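Local coordinates for Glyoxalase/bleomycin resistance protein/dioxygenase (Alicyclobacillus acidocaldarius subsp. acidocaldarius, PDB 3RRI) that is of unproven function but belongs to the glyoxalase/bleomycin resistance/dioxygenase superfamily and probably acts as a metal-binding dioxygenase, at residues 40-45 with 53-58; 13-18 with 115-120; 29-34 with 46-51; 68-73 with 122-127. All blocks are in the same frame, centred on the assembly; numbering follows the deposited sequence.

Contact 1 of 4, residues 40-45 with 53-58; sequences PDRITL and VCHLSD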
loop_
_atom_site.group_PDB
_atom_site.type_symbol
_atom_site.label_atom_id
_atom_site.label_comp_id
_atom_site.label_asym_id
_atom_site.label_seq_id
_atom_site.Cartn_x
_atom_site.Cartn_y
_atom_site.Cartn_z
ATOM N N PRO A 40 -22.465 -15.423 -25.520
ATOM C CA PRO A 40 -23.720 -16.169 -25.590
ATOM C C PRO A 40 -23.907 -17.183 -24.460
ATOM O O PRO A 40 -25.047 -17.492 -24.076
ATOM C CB PRO A 40 -23.613 -16.878 -26.952
ATOM C CG PRO A 40 -22.823 -15.969 -27.753
ATOM C CD PRO A 40 -21.769 -15.414 -26.820
ATOM N N ASP A 41 -22.805 -17.710 -23.942
ATOM C CA ASP A 41 -22.856 -18.791 -22.956
ATOM C C ASP A 41 -22.457 -18.382 -21.526
ATOM O O ASP A 41 -22.481 -19.216 -20.624
ATOM C CB ASP A 41 -22.014 -19.996 -23.427
ATOM C CG ASP A 41 -20.511 -19.724 -23.434
ATOM O OD1 ASP A 41 -20.074 -18.583 -23.180
ATOM O OD2 ASP A 41 -19.738 -20.685 -23.674
ATOM N N ARG A 42 -22.098 -17.112 -21.327
ATOM C CA ARG A 42 -21.690 -16.667 -19.990
ATOM C C ARG A 42 -21.643 -15.165 -19.852
ATOM O O ARG A 42 -21.514 -14.457 -20.825
ATOM C CB ARG A 42 -20.304 -17.236 -19.638
ATOM C CG ARG A 42 -19.145 -16.574 -20.408
ATOM C CD ARG A 42 -17.845 -17.342 -20.352
ATOM N NE ARG A 42 -17.877 -18.521 -21.210
ATOM C CZ ARG A 42 -16.960 -19.479 -21.220
ATOM N NH1 ARG A 42 -15.912 -19.434 -20.405
ATOM N NH2 ARG A 42 -17.127 -20.511 -22.027
ATOM N N ILE A 43 -21.770 -14.680 -18.610
ATOM C CA ILE A 43 -21.441 -13.280 -18.288
ATOM C C ILE A 43 -20.405 -13.267 -17.180
ATOM O O ILE A 43 -20.394 -14.145 -16.311
ATOM C CB ILE A 43 -22.662 -12.417 -17.870
ATOM C CG1 ILE A 43 -23.291 -12.934 -16.570
ATOM C CG2 ILE A 43 -23.691 -12.354 -18.998
ATOM C CD1 ILE A 43 -24.322 -11.967 -16.010
ATOM N N THR A 44 -19.511 -12.280 -17.243
ATOM C CA THR A 44 -18.461 -12.116 -16.245
ATOM C C THR A 44 -18.633 -10.830 -15.467
ATOM O O THR A 44 -19.066 -9.808 -16.002
ATOM C CB THR A 44 -17.047 -12.155 -16.878
ATOM O OG1 THR A 44 -16.741 -10.911 -17.523
ATOM C CG2 THR A 44 -16.978 -13.327 -17.851
ATOM N N LEU A 45 -18.310 -10.906 -14.180
ATOM C CA LEU A 45 -18.698 -9.863 -13.243
ATOM C C LEU A 45 -17.536 -9.521 -12.348
ATOM O O LEU A 45 -16.771 -10.395 -11.952
ATOM C CB LEU A 45 -19.826 -10.366 -12.383
ATOM C CG LEU A 45 -21.108 -10.774 -13.069
ATOM C CD1 LEU A 45 -21.968 -11.595 -12.079
ATOM C CD2 LEU A 45 -21.855 -9.576 -13.560
ATOM N N VAL A 53 -18.234 -15.680 -12.667
ATOM C CA VAL A 53 -18.673 -15.976 -14.013
ATOM C C VAL A 53 -19.897 -16.872 -13.882
ATOM O O VAL A 53 -19.841 -17.947 -13.264
ATOM C CB VAL A 53 -17.604 -16.698 -14.860
ATOM C CG1 VAL A 53 -18.166 -16.989 -16.222
ATOM C CG2 VAL A 53 -16.248 -15.901 -14.977
ATOM N N CYS A 54 -20.992 -16.391 -14.472
ATOM C CA CYS A 54 -22.239 -17.117 -14.523
ATOM C C CYS A 54 -22.322 -17.790 -15.885
ATOM O O CYS A 54 -22.385 -17.116 -16.943
ATOM C CB CYS A 54 -23.391 -16.153 -14.374
ATOM S SG CYS A 54 -23.548 -15.336 -12.752
ATOM N N HIS A 55 -22.288 -19.109 -15.843
ATOM C CA HIS A 55 -22.340 -19.941 -17.046
ATOM C C HIS A 55 -23.768 -20.422 -17.354
ATOM O O HIS A 55 -24.420 -21.032 -16.481
ATOM C CB HIS A 55 -21.451 -21.157 -16.861
ATOM C CG HIS A 55 -20.005 -20.834 -16.846
ATOM N ND1 HIS A 55 -19.263 -20.693 -17.999
ATOM C CD2 HIS A 55 -19.168 -20.598 -15.812
ATOM C CE1 HIS A 55 -18.023 -20.377 -17.665
ATOM N NE2 HIS A 55 -17.937 -20.328 -16.346
ATOM N N LEU A 56 -24.233 -20.179 -18.581
ATOM C CA LEU A 56 -25.565 -20.612 -19.003
ATOM C C LEU A 56 -25.622 -22.136 -18.923
ATOM O O LEU A 56 -24.853 -22.850 -19.611
ATOM C CB LEU A 56 -25.879 -20.120 -20.409
ATOM C CG LEU A 56 -27.242 -20.555 -20.980
ATOM C CD1 LEU A 56 -28.393 -19.893 -20.162
ATOM C CD2 LEU A 56 -27.310 -20.216 -22.461
ATOM N N SER A 57 -26.501 -22.652 -18.076
ATOM C CA SER A 57 -26.469 -24.068 -17.722
ATOM C C SER A 57 -27.795 -24.552 -17.119
ATOM O O SER A 57 -28.503 -23.801 -16.414
ATOM C CB SER A 57 -25.345 -24.345 -16.721
ATOM O OG SER A 57 -25.314 -25.694 -16.313
ATOM N N ASP A 58 -28.107 -25.812 -17.405
ATOM C CA ASP A 58 -29.251 -26.484 -16.805
ATOM C C ASP A 58 -28.871 -27.266 -15.552
ATOM O O ASP A 58 -29.735 -27.859 -14.901
ATOM C CB ASP A 58 -29.893 -27.400 -17.845
ATOM C CG ASP A 58 -31.201 -28.018 -17.363
ATOM O OD1 ASP A 58 -32.075 -27.286 -16.825
ATOM O OD2 ASP A 58 -31.337 -29.246 -17.554
HETATM O O HOH W 1 -20.503 -21.278 -20.338
#
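Arg-42 pairs with His-55, Ile-43 with Cys-54 and Thr-44 with Val-53 in the antiparallel hairpin of strands 42-47 and 50-56. Its backbone bonds centre on Ile-43 and Cys-54, a hydrogen-bonded pair joined in both directions, and Leu-56 N extends the pairing to Asp-41 O at 2.9 Å. Apolar contacts occupy the sheet face of Ile-43 and Cys-54, where Ile-43 CG1 lies 3.9 Å from Cys-54 CB. On the other face, Thr-44 CG2 runs alongside Val-53 CG2, while Thr-44 OG1 turns to Tyr-135 of a second subunit. Charge gathers at the open end of the hairpin. Arg-42, bent at chi3 (75°), doubles back to grip the Asp-41 carboxylate side-on, NE to OD1 at 3.0 Å and NH2 to OD2 at 3.1 Å, which fixes the guanidinium's rotation. One of its faces then receives His-55 CE1, the ring and guanidinium planes standing 68° apart. A water links the two segments here, lying 2.7 Å from His-55 ND1 and donating to Asp-41 O.

Contact 2 of 4, residues 13-18 with 115-120; sequences LAIPAR and LIDPSN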
loop_
_atom_site.group_PDB
_atom_site.type_symbol
_atom_site.label_atom_id
_atom_site.label_comp_id
_atom_site.label_asym_id
_atom_site.label_seq_id
_atom_site.Cartn_x
_atom_site.Cartn_y
_atom_site.Cartn_z
ATOM N N LEU A 13 -14.578 -17.547 -9.601
ATOM C CA LEU A 13 -15.526 -18.615 -9.412
ATOM C C LEU A 13 -16.467 -18.720 -10.604
ATOM O O LEU A 13 -16.923 -17.716 -11.118
ATOM C CB LEU A 13 -16.382 -18.331 -8.150
ATOM C CG LEU A 13 -17.344 -19.434 -7.809
ATOM C CD1 LEU A 13 -16.702 -20.752 -7.400
ATOM C CD2 LEU A 13 -18.303 -18.913 -6.662
ATOM N N ALA A 14 -16.777 -19.966 -11.000
ATOM C CA ALA A 14 -17.797 -20.224 -11.979
ATOM C C ALA A 14 -19.000 -20.915 -11.288
ATOM O O ALA A 14 -18.826 -21.836 -10.509
ATOM C CB ALA A 14 -17.183 -21.144 -13.111
ATOM N N ILE A 15 -20.190 -20.465 -11.652
ATOM C CA ILE A 15 -21.425 -21.014 -11.128
ATOM C C ILE A 15 -22.412 -21.104 -12.300
ATOM O O ILE A 15 -22.305 -20.350 -13.289
ATOM C CB ILE A 15 -22.041 -20.108 -10.028
ATOM C CG1 ILE A 15 -22.270 -18.669 -10.544
ATOM C CG2 ILE A 15 -21.204 -20.183 -8.737
ATOM C CD1 ILE A 15 -23.085 -17.805 -9.497
ATOM N N PRO A 16 -23.420 -21.985 -12.167
ATOM C CA PRO A 16 -24.451 -22.039 -13.175
ATOM C C PRO A 16 -25.492 -20.902 -13.085
ATOM O O PRO A 16 -25.844 -20.458 -11.979
ATOM C CB PRO A 16 -25.123 -23.380 -12.900
ATOM C CG PRO A 16 -24.911 -23.628 -11.495
ATOM C CD PRO A 16 -23.623 -22.958 -11.097
ATOM N N ALA A 17 -25.962 -20.452 -14.240
ATOM C CA ALA A 17 -27.086 -19.526 -14.364
ATOM C C ALA A 17 -28.054 -20.133 -15.347
ATOM O O ALA A 17 -27.677 -20.433 -16.468
ATOM C CB ALA A 17 -26.632 -18.178 -14.870
ATOM N N ARG A 18 -29.308 -20.289 -14.961
ATOM C CA ARG A 18 -30.318 -20.823 -15.884
ATOM C C ARG A 18 -30.680 -19.845 -17.008
ATOM O O ARG A 18 -31.191 -20.251 -18.060
ATOM C CB ARG A 18 -31.556 -21.230 -15.095
ATOM C CG ARG A 18 -32.314 -20.088 -14.524
ATOM C CD ARG A 18 -33.308 -20.594 -13.515
ATOM N NE ARG A 18 -34.166 -19.492 -13.094
ATOM C CZ ARG A 18 -35.155 -19.619 -12.216
ATOM N NH1 ARG A 18 -35.405 -20.798 -11.666
ATOM N NH2 ARG A 18 -35.906 -18.557 -11.909
ATOM N N LEU A 115 -27.738 -14.820 0.881
ATOM C CA LEU A 115 -28.623 -14.472 -0.220
ATOM C C LEU A 115 -28.742 -15.684 -1.146
ATOM O O LEU A 115 -27.969 -16.643 -1.021
ATOM C CB LEU A 115 -28.092 -13.279 -1.004
ATOM C CG LEU A 115 -27.729 -12.039 -0.207
ATOM C CD1 LEU A 115 -27.252 -10.963 -1.093
ATOM C CD2 LEU A 115 -28.970 -11.565 0.630
ATOM N N ILE A 116 -29.737 -15.666 -2.030
ATOM C CA ILE A 116 -29.944 -16.782 -2.969
ATOM C C ILE A 116 -30.242 -16.219 -4.326
ATOM O O ILE A 116 -31.091 -15.342 -4.491
ATOM C CB ILE A 116 -31.031 -17.783 -2.446
ATOM C CG1 ILE A 116 -31.185 -19.002 -3.372
ATOM C CG2 ILE A 116 -32.383 -17.055 -2.188
ATOM C CD1 ILE A 116 -32.066 -20.120 -2.819
ATOM N N ASP A 117 -29.453 -16.644 -5.319
ATOM C CA ASP A 117 -29.628 -16.170 -6.677
ATOM C C ASP A 117 -30.743 -16.969 -7.415
ATOM O O ASP A 117 -31.279 -17.936 -6.865
ATOM C CB ASP A 117 -28.269 -16.050 -7.428
ATOM C CG ASP A 117 -27.809 -17.303 -8.137
ATOM O OD1 ASP A 117 -28.520 -18.308 -8.138
ATOM O OD2 ASP A 117 -26.681 -17.234 -8.751
ATOM N N PRO A 118 -31.122 -16.525 -8.621
ATOM C CA PRO A 118 -32.299 -17.148 -9.260
ATOM C C PRO A 118 -32.104 -18.615 -9.654
ATOM O O PRO A 118 -33.081 -19.306 -9.938
ATOM C CB PRO A 118 -32.547 -16.261 -10.481
ATOM C CG PRO A 118 -31.912 -14.964 -10.145
ATOM C CD PRO A 118 -30.713 -15.307 -9.328
ATOM N N SER A 119 -30.848 -19.074 -9.681
ATOM C CA SER A 119 -30.557 -20.450 -9.966
ATOM C C SER A 119 -30.143 -21.216 -8.709
ATOM O O SER A 119 -29.512 -22.263 -8.784
ATOM C CB SER A 119 -29.479 -20.521 -11.052
ATOM O OG SER A 119 -29.843 -19.779 -12.167
ATOM N N ASN A 120 -30.538 -20.684 -7.538
ATOM C CA ASN A 120 -30.346 -21.328 -6.236
ATOM C C ASN A 120 -28.901 -21.473 -5.776
ATOM O O ASN A 120 -28.614 -22.246 -4.890
ATOM C CB ASN A 120 -31.062 -22.689 -6.148
ATOM C CG ASN A 120 -32.575 -22.559 -6.217
ATOM O OD1 ASN A 120 -33.155 -21.518 -5.846
ATOM N ND2 ASN A 120 -33.225 -23.620 -6.696
HETATM O O HOH W 2 -26.345 -17.670 -11.443
#
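Arg-18 meets Ser-119 and Pro-118 where strand 10-17 ends against the type I beta turn Asp-117 to Asn-120. Its backbone N donates a nearly straight bond (170°) to Ser-119 OG at 2.9 Å. From there the side chain follows the turn: Arg-18 CB lies 3.7 Å from Ser-119 OG and CG closes to 3.4 Å from the same oxygen, while CD lies equally near that hydroxyl and Pro-118 O. Because the chain is extended from CG to NE, Pro-118 O sits over the centre of one guanidinium face, 3.1 Å from Arg-18 CZ, and is not hydrogen-bonded to the N-H groups. Arg-18 NH2 forms a salt bridge with Glu-22, and Trp-60 adds a cation-pi contact. An Asx turn, Asp-117 OD1 accepting from Ser-119 N, shapes the turn, and a water donating to both Asp-117 OD2 and Pro-16 O ties it to the strand. Tyr-27 also bonds Asp-117 OD2, so helix 20-30 supplies partners to both segments, with Phe-26 against Pro-118, while strand 50-56 pairs with strand 10-17.

Contact 3 of 4, residues 29-34 with 46-51; sequences TKLGCK and DFFGDQ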
loop_
_atom_site.group_PDB
_atom_site.type_symbol
_atom_site.label_atom_id
_atom_site.label_comp_id
_atom_site.label_asym_id
_atom_site.label_seq_id
_atom_site.Cartn_x
_atom_site.Cartn_y
_atom_site.Cartn_z
ATOM N N THR A 29 -27.908 -5.344 -11.385
ATOM C CA THR A 29 -28.926 -4.358 -11.043
ATOM C C THR A 29 -29.235 -4.345 -9.552
ATOM O O THR A 29 -29.276 -3.266 -8.949
ATOM C CB THR A 29 -30.231 -4.581 -11.812
ATOM O OG1 THR A 29 -29.964 -4.598 -13.225
ATOM C CG2 THR A 29 -31.238 -3.436 -11.527
ATOM N N LYS A 30 -29.459 -5.505 -8.952
ATOM C CA LYS A 30 -29.796 -5.514 -7.523
ATOM C C LYS A 30 -28.570 -5.557 -6.637
ATOM O O LYS A 30 -28.428 -4.723 -5.753
ATOM C CB LYS A 30 -30.727 -6.662 -7.165
ATOM C CG LYS A 30 -32.122 -6.543 -7.775
ATOM C CD LYS A 30 -32.697 -7.878 -8.154
ATOM C CE LYS A 30 -32.708 -8.851 -7.006
ATOM N NZ LYS A 30 -33.573 -10.036 -7.338
ATOM N N LEU A 31 -27.659 -6.508 -6.838
ATOM C CA LEU A 31 -26.557 -6.643 -5.880
ATOM C C LEU A 31 -25.461 -5.541 -6.005
ATOM O O LEU A 31 -24.670 -5.300 -5.081
ATOM C CB LEU A 31 -25.927 -8.047 -5.927
ATOM C CG LEU A 31 -25.010 -8.481 -4.785
ATOM C CD1 LEU A 31 -25.740 -8.546 -3.416
ATOM C CD2 LEU A 31 -24.398 -9.832 -5.114
ATOM N N GLY A 32 -25.410 -4.878 -7.167
ATOM C CA GLY A 32 -24.494 -3.784 -7.371
ATOM C C GLY A 32 -23.122 -4.180 -7.872
ATOM O O GLY A 32 -22.235 -3.372 -7.844
ATOM N N CYS A 33 -22.964 -5.417 -8.329
ATOM C CA CYS A 33 -21.720 -5.835 -8.993
ATOM C C CYS A 33 -21.635 -5.146 -10.349
ATOM O O CYS A 33 -22.620 -4.601 -10.869
ATOM C CB CYS A 33 -21.684 -7.349 -9.151
ATOM S SG CYS A 33 -21.800 -8.205 -7.578
ATOM N N LYS A 34 -20.445 -5.141 -10.944
ATOM C CA LYS A 34 -20.251 -4.467 -12.189
ATOM C C LYS A 34 -20.159 -5.511 -13.285
ATOM O O LYS A 34 -19.616 -6.580 -13.064
ATOM C CB LYS A 34 -18.974 -3.682 -12.177
ATOM C CG LYS A 34 -18.892 -2.571 -11.157
ATOM C CD LYS A 34 -17.469 -1.995 -11.086
ATOM C CE LYS A 34 -17.079 -1.589 -9.649
ATOM N NZ LYS A 34 -15.583 -1.479 -9.543
ATOM N N ASP A 46 -17.426 -8.245 -12.000
ATOM C CA ASP A 46 -16.539 -7.787 -10.957
ATOM C C ASP A 46 -17.429 -7.885 -9.704
ATOM O O ASP A 46 -18.350 -7.067 -9.482
ATOM C CB ASP A 46 -16.031 -6.371 -11.252
ATOM C CG ASP A 46 -15.379 -5.692 -10.077
ATOM O OD1 ASP A 46 -15.434 -6.214 -8.941
ATOM O OD2 ASP A 46 -14.776 -4.595 -10.301
ATOM N N PHE A 47 -17.159 -8.942 -8.945
ATOM C CA PHE A 47 -17.930 -9.322 -7.769
ATOM C C PHE A 47 -17.083 -8.906 -6.555
ATOM O O PHE A 47 -16.210 -9.649 -6.081
ATOM C CB PHE A 47 -18.209 -10.826 -7.818
ATOM C CG PHE A 47 -18.910 -11.358 -6.595
ATOM C CD1 PHE A 47 -20.287 -11.388 -6.553
ATOM C CD2 PHE A 47 -18.197 -11.913 -5.556
ATOM C CE1 PHE A 47 -20.935 -11.915 -5.432
ATOM C CE2 PHE A 47 -18.812 -12.460 -4.445
ATOM C CZ PHE A 47 -20.207 -12.442 -4.380
ATOM N N PHE A 48 -17.302 -7.677 -6.056
ATOM C CA PHE A 48 -16.564 -7.140 -4.904
ATOM C C PHE A 48 -15.048 -7.166 -5.105
ATOM O O PHE A 48 -14.273 -7.242 -4.158
ATOM C CB PHE A 48 -16.946 -7.884 -3.607
ATOM C CG PHE A 48 -18.402 -7.804 -3.267
ATOM C CD1 PHE A 48 -18.847 -6.829 -2.398
ATOM C CD2 PHE A 48 -19.329 -8.664 -3.816
ATOM C CE1 PHE A 48 -20.217 -6.744 -2.089
ATOM C CE2 PHE A 48 -20.701 -8.578 -3.492
ATOM C CZ PHE A 48 -21.110 -7.612 -2.605
ATOM N N GLY A 49 -14.638 -7.074 -6.370
ATOM C CA GLY A 49 -13.216 -7.017 -6.713
ATOM C C GLY A 49 -12.630 -8.354 -7.135
ATOM O O GLY A 49 -11.489 -8.387 -7.611
ATOM N N ASP A 50 -13.365 -9.433 -6.925
ATOM C CA ASP A 50 -13.002 -10.777 -7.457
ATOM C C ASP A 50 -13.843 -11.006 -8.726
ATOM O O ASP A 50 -14.647 -10.149 -9.122
ATOM C CB ASP A 50 -13.183 -11.830 -6.390
ATOM C CG ASP A 50 -12.148 -11.696 -5.307
ATOM O OD1 ASP A 50 -10.953 -11.785 -5.590
ATOM O OD2 ASP A 50 -12.480 -11.475 -4.135
ATOM N N GLN A 51 -13.599 -12.108 -9.461
ATOM C CA GLN A 51 -14.350 -12.373 -10.665
ATOM C C GLN A 51 -15.375 -13.490 -10.439
ATOM O O GLN A 51 -15.019 -14.583 -9.990
ATOM C CB GLN A 51 -13.408 -12.792 -11.827
ATOM C CG GLN A 51 -14.180 -12.960 -13.119
ATOM C CD GLN A 51 -13.426 -13.745 -14.197
ATOM O OE1 GLN A 51 -12.815 -14.778 -13.939
ATOM N NE2 GLN A 51 -13.536 -13.265 -15.414
HETATM O O HOH W 3 -15.688 -4.050 -7.230
#
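Lys-34 and Asp-46 form the hydrogen-bonded antiparallel pair that opens strand 34-39 against strand 42-47, beside the type I' hairpin turn Phe-47 to Asp-50. Strand 10-17, helix 20-30 and strands 34-39, 42-47 and 50-56 make a beta-alpha-beta-beta-beta unit of the vicinal oxygen chelate (VOC) fold. The paired backbones satisfy each other in both directions: Asp-46 N donates to Lys-34 O at 2.9 Å, and Lys-34 N to Asp-46 O at 3.2 Å. The side chains lie side by side on one face of the sheet, where Lys-34 NZ makes a salt bridge to Asp-46 OD2 at 3.3 Å, weak as a hydrogen bond. Both ends have further partners, since the same two residues of a third subunit form reciprocal salt bridges with them, and Tyr-135 of a fourth subunit gives the lysine a cation-pi contact. The other carboxylate oxygen, Asp-46 OD1, serves the turn as an Asx motif, accepting from Gly-49 N at 2.8 Å nearly along its C-O axis and from a water as well. With CG anti to the backbone N (chi1 166°), the carboxylate is carried out alongside the lysine, OD2 toward NZ and OD1 toward Gly-49 N. Within the turn, Phe-47 and Asp-50 exchange backbone bonds. On the apolar side, Phe-48 CD2 stands over the centre of the Phe-47 ring, and Leu-31 CD2 approaches both rings. Cys-33 SG meets them obliquely, its nearest ring atom being Phe-47 CD1 at 3.7 Å.

Contact 4 of 4, residues 68-73 with 122-127; sequences PRHFGI and LLEFKY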
loop_
_atom_site.group_PDB
_atom_site.type_symbol
_atom_site.label_atom_id
_atom_site.label_comp_id
_atom_site.label_asym_id
_atom_site.label_seq_id
_atom_site.Cartn_x
_atom_site.Cartn_y
_atom_site.Cartn_z
ATOM N N PRO A 68 -23.046 -28.487 0.631
ATOM C CA PRO A 68 -21.654 -28.178 0.833
ATOM C C PRO A 68 -21.124 -27.018 -0.030
ATOM O O PRO A 68 -19.908 -26.748 -0.002
ATOM C CB PRO A 68 -20.986 -29.462 0.371
ATOM C CG PRO A 68 -21.759 -29.845 -0.792
ATOM C CD PRO A 68 -23.211 -29.447 -0.462
ATOM N N ARG A 69 -22.019 -26.332 -0.745
ATOM C CA ARG A 69 -21.652 -25.265 -1.690
ATOM C C ARG A 69 -22.305 -23.908 -1.396
ATOM O O ARG A 69 -23.538 -23.782 -1.321
ATOM C CB ARG A 69 -22.028 -25.649 -3.132
ATOM C CG ARG A 69 -21.236 -26.868 -3.669
ATOM C CD ARG A 69 -21.420 -27.014 -5.120
ATOM N NE ARG A 69 -20.714 -28.173 -5.683
ATOM C CZ ARG A 69 -19.417 -28.198 -5.976
ATOM N NH1 ARG A 69 -18.643 -27.145 -5.710
ATOM N NH2 ARG A 69 -18.871 -29.291 -6.490
ATOM N N HIS A 70 -21.446 -22.898 -1.290
ATOM C CA HIS A 70 -21.815 -21.498 -1.195
ATOM C C HIS A 70 -20.558 -20.654 -1.331
ATOM O O HIS A 70 -19.455 -21.201 -1.270
ATOM C CB HIS A 70 -22.554 -21.167 0.127
ATOM C CG HIS A 70 -21.883 -21.646 1.377
ATOM N ND1 HIS A 70 -22.306 -22.779 2.033
ATOM C CD2 HIS A 70 -20.909 -21.100 2.159
ATOM C CE1 HIS A 70 -21.596 -22.929 3.139
ATOM N NE2 HIS A 70 -20.743 -21.927 3.241
ATOM N N PHE A 71 -20.710 -19.355 -1.557
ATOM C CA PHE A 71 -19.558 -18.476 -1.733
ATOM C C PHE A 71 -19.906 -17.080 -1.290
ATOM O O PHE A 71 -21.102 -16.742 -1.177
ATOM C CB PHE A 71 -19.124 -18.436 -3.213
ATOM C CG PHE A 71 -20.132 -17.811 -4.133
ATOM C CD1 PHE A 71 -20.024 -16.467 -4.527
ATOM C CD2 PHE A 71 -21.174 -18.577 -4.642
ATOM C CE1 PHE A 71 -20.960 -15.887 -5.409
ATOM C CE2 PHE A 71 -22.119 -18.024 -5.507
ATOM C CZ PHE A 71 -22.014 -16.657 -5.885
ATOM N N GLY A 72 -18.908 -16.246 -1.139
ATOM C CA GLY A 72 -19.138 -14.855 -0.889
ATOM C C GLY A 72 -17.909 -14.167 -0.418
ATOM O O GLY A 72 -16.780 -14.588 -0.744
ATOM N N ILE A 73 -18.102 -13.090 0.325
ATOM C CA ILE A 73 -17.031 -12.236 0.814
ATOM C C ILE A 73 -17.062 -12.179 2.322
ATOM O O ILE A 73 -18.153 -12.075 2.910
ATOM C CB ILE A 73 -17.110 -10.806 0.246
ATOM C CG1 ILE A 73 -17.243 -10.825 -1.283
ATOM C CG2 ILE A 73 -15.941 -9.974 0.745
ATOM C CD1 ILE A 73 -16.001 -11.437 -2.076
ATOM N N LEU A 122 -26.043 -20.159 -3.472
ATOM C CA LEU A 122 -26.059 -19.517 -2.154
ATOM C C LEU A 122 -24.832 -18.603 -1.970
ATOM O O LEU A 122 -23.685 -19.064 -2.103
ATOM C CB LEU A 122 -26.112 -20.542 -1.042
ATOM C CG LEU A 122 -27.391 -21.400 -0.913
ATOM C CD1 LEU A 122 -27.227 -22.381 0.226
ATOM C CD2 LEU A 122 -28.690 -20.555 -0.745
ATOM N N LEU A 123 -25.096 -17.329 -1.668
ATOM C CA LEU A 123 -24.096 -16.322 -1.378
ATOM C C LEU A 123 -24.077 -16.124 0.116
ATOM O O LEU A 123 -25.114 -15.771 0.692
ATOM C CB LEU A 123 -24.447 -15.010 -2.035
ATOM C CG LEU A 123 -24.329 -14.923 -3.567
ATOM C CD1 LEU A 123 -25.398 -15.750 -4.208
ATOM C CD2 LEU A 123 -24.376 -13.470 -4.019
ATOM N N GLU A 124 -22.925 -16.312 0.740
ATOM C CA GLU A 124 -22.785 -16.025 2.164
ATOM C C GLU A 124 -21.823 -14.871 2.386
ATOM O O GLU A 124 -20.725 -14.844 1.818
ATOM C CB GLU A 124 -22.300 -17.228 2.950
ATOM C CG GLU A 124 -22.245 -16.932 4.456
ATOM C CD GLU A 124 -21.556 -17.988 5.308
ATOM O OE1 GLU A 124 -20.735 -18.778 4.774
ATOM O OE2 GLU A 124 -21.843 -18.019 6.542
ATOM N N PHE A 125 -22.219 -13.898 3.203
ATOM C CA PHE A 125 -21.363 -12.794 3.583
ATOM C C PHE A 125 -21.119 -12.866 5.057
ATOM O O PHE A 125 -22.049 -13.206 5.795
ATOM C CB PHE A 125 -21.959 -11.456 3.152
ATOM C CG PHE A 125 -22.155 -11.376 1.677
ATOM C CD1 PHE A 125 -21.067 -11.029 0.862
ATOM C CD2 PHE A 125 -23.336 -11.721 1.083
ATOM C CE1 PHE A 125 -21.197 -10.997 -0.521
ATOM C CE2 PHE A 125 -23.461 -11.677 -0.303
ATOM C CZ PHE A 125 -22.377 -11.330 -1.104
ATOM N N LYS A 126 -19.890 -12.598 5.480
ATOM C CA LYS A 126 -19.484 -12.807 6.854
ATOM C C LYS A 126 -18.693 -11.615 7.399
ATOM O O LYS A 126 -18.068 -10.874 6.663
ATOM C CB LYS A 126 -18.581 -14.053 6.990
ATOM C CG LYS A 126 -19.198 -15.366 6.587
ATOM C CD LYS A 126 -18.353 -16.573 7.051
ATOM C CE LYS A 126 -17.244 -16.880 6.003
ATOM N NZ LYS A 126 -16.567 -18.214 6.294
ATOM N N TYR A 127 -18.741 -11.458 8.712
ATOM C CA TYR A 127 -17.869 -10.577 9.437
ATOM C C TYR A 127 -17.410 -11.273 10.713
ATOM O O TYR A 127 -18.254 -11.676 11.530
ATOM C CB TYR A 127 -18.600 -9.265 9.795
ATOM C CG TYR A 127 -17.852 -8.441 10.782
ATOM C CD1 TYR A 127 -16.791 -7.656 10.385
ATOM C CD2 TYR A 127 -18.169 -8.478 12.157
ATOM C CE1 TYR A 127 -16.088 -6.912 11.258
ATOM C CE2 TYR A 127 -17.440 -7.736 13.050
ATOM C CZ TYR A 127 -16.387 -6.966 12.602
ATOM O OH TYR A 127 -15.639 -6.204 13.479
HETATM O O HOH W 4 -24.753 -22.751 -3.717
#
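Phe-71 and Leu-123 mark the bridge between strands 70-74 and 122-128, which run in parallel sense but are splayed, the short segment axes making an angle of 38° and approaching to 4.4 Å. Phe-71 sits astride the opposite strand: its N donates to Leu-122 O at 3.0 Å, and its O accepts from Glu-124 N at 2.7 Å. Farther on, Lys-126 N bonds Ile-73 O. Between these bonds Gly-72 CA makes a CA-H...O contact with Glu-124 O at 3.1 Å. Before the pairing begins, a water donates to Arg-69 O and accepts from Leu-122 N. The side chains sort into an apolar and a polar group. Phe-71 lies alongside Leu-123, Phe-71 CZ 3.7 Å from Leu-123 CG, with chi1 66° placing Phe-71 CG between its own N and carbonyl carbon. Ile-73 crosses the Phe-125 ring at an angle, Ile-73 CB 4.0 Å from Phe-125 CD1. On the polar side, Glu-124 OE1 approaches His-70 CD2 at 3.5 Å, with ring and carboxylate planes nearly perpendicular (86°); Met-66 O binds His-70 ND1 and Thr-112 holds Glu-124 OE2. Strand 110-116 pairs with the far edge of 122-128, Phe-47 of strand 42-47 packs on Ile-73, Leu-123 and Phe-125, and a strand of a second subunit continues the sheet antiparallel beyond 70-74.

In the fold
Two sheets and what joins them account for all four contacts. Contacts 1 and 3 share strands 42-47 and 50-56, holding the first sheet at opposite ends of its hairpin; contact 4 belongs to the second sheet. Contact 2 reaches between them, one segment on strand 10-17 and the other following strand 110-116. All are mainly buried, but contact 4, its centre about 5 Å from the chain centre, is the most central, whereas contact 1, its centre about 16 Å from the chain centre, ends in exposed residues. Chemistry follows place: a salt bridge crosses contact 3, while that of contact 1 stays within one segment; water and a serine hydroxyl mark contact 2, and mainly aromatic and aliphatic packing beside backbone bonds contact 4. Every contact touches the second subunit.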